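Local coordinates for protein exported gluconolactonase (Xanthomonas campestris pv. campestris, PDB 3DR2) that probably hydrolyses gluconolactone to gluconate as a calcium-binding six-bladed beta-propeller enzyme of the SMP-30 family, at residues 82-90 / 100-108. Sequence-based numbering, arbitrary orientation.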
ATOM      1  N   LEU A  82      10.835   7.596  -7.378  1.00 15.73           N
ATOM      2  CA  LEU A  82      10.678   8.316  -6.114  1.00 16.03           C
ATOM      3  C   LEU A  82      10.138   7.303  -5.112  1.00 14.88           C
ATOM      4  O   LEU A  82       9.137   6.647  -5.379  1.00 15.44           O
ATOM      5  CB  LEU A  82       9.693   9.480  -6.266  1.00 17.85           C
ATOM      6  CG  LEU A  82      10.150  10.634  -7.158  1.00 18.81           C
ATOM      7  CD1 LEU A  82       9.035  11.655  -7.293  1.00 25.18           C
ATOM      8  CD2 LEU A  82      11.383  11.278  -6.562  1.00 22.89           C
ATOM      9  N   ASP A  83      10.800   7.176  -3.963  1.00 15.59           N
ATOM     10  CA  ASP A  83      10.392   6.203  -2.955  1.00 14.72           C
ATOM     11  C   ASP A  83       9.876   6.849  -1.669  1.00 17.80           C
ATOM     12  O   ASP A  83      10.219   7.993  -1.352  1.00 17.55           O
ATOM     13  CB  ASP A  83      11.578   5.278  -2.638  1.00 15.24           C
ATOM     14  CG  ASP A  83      11.157   3.990  -1.948  1.00 18.21           C
ATOM     15  OD1 ASP A  83      10.155   3.370  -2.376  1.00 17.18           O
ATOM     16  OD2 ASP A  83      11.844   3.586  -0.986  1.00 19.58           O
ATOM     17  N   ALA A  84       9.043   6.103  -0.943  1.00 15.71           N
ATOM     18  CA  ALA A  84       8.456   6.560   0.318  1.00 16.61           C
ATOM     19  C   ALA A  84       7.867   7.956   0.171  1.00 17.28           C
ATOM     20  O   ALA A  84       8.119   8.849   0.986  1.00 17.56           O
ATOM     21  CB  ALA A  84       9.515   6.543   1.420  1.00 18.85           C
ATOM     22  N   THR A  85       7.055   8.129  -0.866  1.00 13.58           N
ATOM     23  CA  THR A  85       6.438   9.417  -1.164  1.00 14.34           C
ATOM     24  C   THR A  85       5.340   9.825  -0.185  1.00 14.45           C
ATOM     25  O   THR A  85       4.827   9.002   0.582  1.00 12.45           O
ATOM     26  CB  THR A  85       5.807   9.401  -2.545  1.00 13.20           C
ATOM     27  OG1 THR A  85       4.627   8.591  -2.502  1.00 13.18           O
ATOM     28  CG2 THR A  85       6.769   8.815  -3.564  1.00 15.98           C
ATOM     29  N   ALA A  86       4.996  11.109  -0.217  1.00 13.07           N
ATOM     30  CA  ALA A  86       3.936  11.636   0.623  1.00 14.34           C
ATOM     31  C   ALA A  86       2.640  11.454  -0.170  1.00 17.54           C
ATOM     32  O   ALA A  86       1.923  12.415  -0.474  1.00 14.31           O
ATOM     33  CB  ALA A  86       4.184  13.122   0.930  1.00 16.64           C
ATOM     34  N   PHE A  87       2.371  10.203  -0.525  1.00 12.79           N
ATOM     35  CA  PHE A  87       1.180   9.832  -1.271  1.00 13.78           C
ATOM     36  C   PHE A  87       0.998  10.590  -2.577  1.00 13.93           C
ATOM     37  O   PHE A  87      -0.022  11.243  -2.800  1.00 13.37           O
ATOM     38  CB  PHE A  87      -0.063   9.986  -0.389  1.00 13.28           C
ATOM     39  CG  PHE A  87      -0.019   9.149   0.851  1.00 14.60           C
ATOM     40  CD1 PHE A  87       0.436   9.684   2.053  1.00 15.19           C
ATOM     41  CD2 PHE A  87      -0.373   7.805   0.807  1.00 15.21           C
ATOM     42  CE1 PHE A  87       0.539   8.888   3.192  1.00 14.02           C
ATOM     43  CE2 PHE A  87      -0.271   7.002   1.937  1.00 15.59           C
ATOM     44  CZ  PHE A  87       0.185   7.543   3.132  1.00 15.66           C
ATOM     45  N   THR A  88       2.003  10.495  -3.441  1.00 11.95           N
ATOM     46  CA  THR A  88       1.963  11.143  -4.742  1.00 13.50           C
ATOM     47  C   THR A  88       0.903  10.465  -5.607  1.00 14.45           C
ATOM     48  O   THR A  88       0.824   9.232  -5.654  1.00 12.26           O
ATOM     49  CB  THR A  88       3.334  11.052  -5.427  1.00 14.14           C
ATOM     50  OG1 THR A  88       4.301  11.721  -4.615  1.00 15.77           O
ATOM     51  CG2 THR A  88       3.305  11.710  -6.798  1.00 12.84           C
ATOM     52  N   ASN A  89       0.096  11.278  -6.278  1.00 11.49           N
ATOM     53  CA  ASN A  89      -0.983  10.795  -7.136  1.00 13.45           C
ATOM     54  C   ASN A  89      -0.682  11.160  -8.590  1.00 14.49           C
ATOM     55  O   ASN A  89       0.091  10.477  -9.254  1.00 14.22           O
ATOM     56  CB  ASN A  89      -2.317  11.414  -6.676  1.00 13.48           C
ATOM     57  CG  ASN A  89      -3.532  10.753  -7.320  1.00 15.31           C
ATOM     58  OD1 ASN A  89      -4.661  10.892  -6.831  1.00 17.90           O
ATOM     59  ND2 ASN A  89      -3.311  10.041  -8.416  1.00 11.07           N
ATOM     60  N   GLY A  90      -1.265  12.248  -9.080  1.00 12.61           N
ATOM     61  CA  GLY A  90      -1.013  12.635 -10.454  1.00 13.61           C
ATOM     62  C   GLY A  90       0.427  13.033 -10.755  1.00 14.94           C
ATOM     63  O   GLY A  90       1.134  13.547  -9.887  1.00 12.82           O
ATOM     64  N   VAL A 100       6.432  16.945 -12.561  1.00 15.05           N
ATOM     65  CA  VAL A 100       5.665  17.713 -11.587  1.00 16.00           C
ATOM     66  C   VAL A 100       4.688  16.711 -10.982  1.00 15.53           C
ATOM     67  O   VAL A 100       4.239  15.791 -11.670  1.00 13.60           O
ATOM     68  CB  VAL A 100       4.919  18.899 -12.236  1.00 18.59           C
ATOM     69  CG1 VAL A 100       5.931  19.965 -12.665  1.00 19.52           C
ATOM     70  CG2 VAL A 100       4.115  18.429 -13.435  1.00 19.90           C
ATOM     71  N   HIS A 101       4.359  16.892  -9.704  1.00 14.83           N
ATOM     72  CA  HIS A 101       3.501  15.944  -8.995  1.00 13.58           C
ATOM     73  C   HIS A 101       2.406  16.532  -8.117  1.00 14.86           C
ATOM     74  O   HIS A 101       2.525  17.648  -7.616  1.00 15.58           O
ATOM     75  CB  HIS A 101       4.358  15.074  -8.066  1.00 15.60           C
ATOM     76  CG  HIS A 101       5.666  14.649  -8.652  1.00 14.68           C
ATOM     77  ND1 HIS A 101       5.789  13.566  -9.497  1.00 12.75           N
ATOM     78  CD2 HIS A 101       6.913  15.162  -8.514  1.00 15.21           C
ATOM     79  CE1 HIS A 101       7.055  13.428  -9.851  1.00 14.08           C
ATOM     80  NE2 HIS A 101       7.758  14.384  -9.268  1.00 14.59           N
ATOM     81  N   CYS A 102       1.357  15.733  -7.920  1.00 13.26           N
ATOM     82  CA  CYS A 102       0.252  16.064  -7.027  1.00 13.77           C
ATOM     83  C   CYS A 102       0.510  15.156  -5.836  1.00 13.50           C
ATOM     84  O   CYS A 102       0.613  13.938  -6.004  1.00 11.79           O
ATOM     85  CB  CYS A 102      -1.094  15.677  -7.632  1.00 13.65           C
ATOM     86  SG  CYS A 102      -1.718  16.827  -8.847  1.00 27.83           S
ATOM     87  N   GLU A 103       0.624  15.727  -4.641  1.00 12.29           N
ATOM     88  CA  GLU A 103       0.880  14.917  -3.458  1.00 14.25           C
ATOM     89  C   GLU A 103      -0.227  15.042  -2.418  1.00 16.17           C
ATOM     90  O   GLU A 103      -0.472  16.127  -1.884  1.00 14.69           O
ATOM     91  CB  GLU A 103       2.228  15.299  -2.836  1.00 15.17           C
ATOM     92  CG  GLU A 103       3.417  14.944  -3.725  1.00 17.48           C
ATOM     93  CD  GLU A 103       4.760  15.199  -3.059  1.00 16.18           C
ATOM     94  OE1 GLU A 103       4.811  15.204  -1.815  1.00 17.95           O
ATOM     95  OE2 GLU A 103       5.767  15.370  -3.781  1.00 18.02           O
ATOM     96  N   HIS A 104      -0.902  13.926  -2.146  1.00 13.28           N
ATOM     97  CA  HIS A 104      -1.988  13.913  -1.164  1.00 14.42           C
ATOM     98  C   HIS A 104      -1.452  14.221   0.226  1.00 16.10           C
ATOM     99  O   HIS A 104      -2.079  14.949   0.993  1.00 16.28           O
ATOM    100  CB  HIS A 104      -2.664  12.537  -1.094  1.00 15.41           C
ATOM    101  CG  HIS A 104      -3.635  12.252  -2.199  1.00 15.02           C
ATOM    102  ND1 HIS A 104      -4.463  11.150  -2.177  1.00 13.77           N
ATOM    103  CD2 HIS A 104      -3.907  12.904  -3.355  1.00 14.75           C
ATOM    104  CE1 HIS A 104      -5.202  11.134  -3.271  1.00 14.02           C
ATOM    105  NE2 HIS A 104      -4.884  12.186  -4.004  1.00 14.07           N
ATOM    106  N   GLY A 105      -0.299  13.641   0.544  1.00 14.67           N
ATOM    107  CA  GLY A 105       0.306  13.829   1.849  1.00 16.33           C
ATOM    108  C   GLY A 105       0.732  15.247   2.169  1.00 17.04           C
ATOM    109  O   GLY A 105       0.308  15.813   3.183  1.00 16.85           O
ATOM    110  N   ARG A 106       1.580  15.822   1.325  1.00 15.81           N
ATOM    111  CA  ARG A 106       2.032  17.186   1.559  1.00 16.33           C
ATOM    112  C   ARG A 106       0.962  18.190   1.139  1.00 18.44           C
ATOM    113  O   ARG A 106       1.105  19.394   1.370  1.00 17.06           O
ATOM    114  CB  ARG A 106       3.356  17.452   0.822  1.00 18.15           C
ATOM    115  CG  ARG A 106       4.554  16.798   1.514  1.00 19.15           C
ATOM    116  CD  ARG A 106       5.888  17.379   1.070  1.00 21.61           C
ATOM    117  NE  ARG A 106       6.317  16.870  -0.228  1.00 20.22           N
ATOM    118  CZ  ARG A 106       7.490  17.152  -0.788  1.00 22.09           C
ATOM    119  NH1 ARG A 106       7.801  16.639  -1.971  1.00 21.36           N
ATOM    120  NH2 ARG A 106       8.351  17.953  -0.169  1.00 23.20           N
ATOM    121  N   ARG A 107      -0.113  17.676   0.538  1.00 16.56           N
ATOM    122  CA  ARG A 107      -1.239  18.492   0.078  1.00 16.67           C
ATOM    123  C   ARG A 107      -0.706  19.648  -0.759  1.00 18.40           C
ATOM    124  O   ARG A 107      -0.946  20.820  -0.469  1.00 19.85           O
ATOM    125  CB  ARG A 107      -2.038  18.992   1.293  1.00 18.18           C
ATOM    126  CG  ARG A 107      -2.647  17.839   2.091  1.00 17.92           C
ATOM    127  CD  ARG A 107      -3.154  18.235   3.471  1.00 20.78           C
ATOM    128  NE  ARG A 107      -4.261  19.190   3.427  1.00 20.93           N
ATOM    129  CZ  ARG A 107      -4.913  19.626   4.501  1.00 22.11           C
ATOM    130  NH1 ARG A 107      -4.576  19.191   5.708  1.00 21.26           N
ATOM    131  NH2 ARG A 107      -5.894  20.508   4.371  1.00 21.01           N
ATOM    132  N   ALA A 108       0.005  19.303  -1.826  1.00 16.65           N
ATOM    133  CA  ALA A 108       0.609  20.320  -2.664  1.00 15.96           C
ATOM    134  C   ALA A 108       1.050  19.815  -4.018  1.00 17.19           C
ATOM    135  O   ALA A 108       0.910  18.634  -4.336  1.00 14.83           O
ATOM    136  CB  ALA A 108       1.811  20.905  -1.936  1.00 19.53           C
TER
HETATM  137  O   HOH W   1       6.764  13.144  -1.324  1.00 16.70           O
HETATM  138  O   HOH W   2       6.439  13.224  -5.290  1.00 17.25           O
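N89 and C102 join the start of strand 88-93 to strand 99-103 through backbone bonds. N89 N gives a nearly straight bond to C102 O at 2.7 Å. C102 N returns one to G90 O. Beyond the strand end two more bonds hold the incoming loop: H104 N to F87 O, and G105 N to A86 O at 2.7 Å. A86 centres an inverse gamma turn, and its carbonyl is the one that accepts from G105 N.

T88 and E103 form an antiparallel non-hydrogen-bonded pair. T88 OG1 lies 3.5 Å from E103 CG. One water links T88 OG1 to E103 OE2, and another links A86 N to E103 OE1. R106 grips the same carboxylate in a two-nitrogen, side-on salt bridge from within its own segment, NE to OE1 at 2.7 Å and NH1 to OE2. T110 also bonds OE2, so the carboxylate is held from several directions. N89 OD1 lies 3.1 Å from H104 NE2, with amide and ring planes 74° apart; H104 ND1 bonds Q158 O.

A86 CB packs on R106 CG at 3.7 Å. T88 OG1 sits beside the backbone nitrogen (chi1 -61°), which leaves CG2 anti to that nitrogen and reaching H101 CB. L82 CD1 touches the H101 ring. F87 CB meets H104 CB, and the F87 side chain lies about 4 Å from a bound calcium ion.

The contact opens a four-stranded propeller blade. Strand 88-93 is its first strand and strand 108-112 follows 99-103, where S112 bonds H101. C102 packs on L136 of the next blade, and R68 of the second subunit packs on F87.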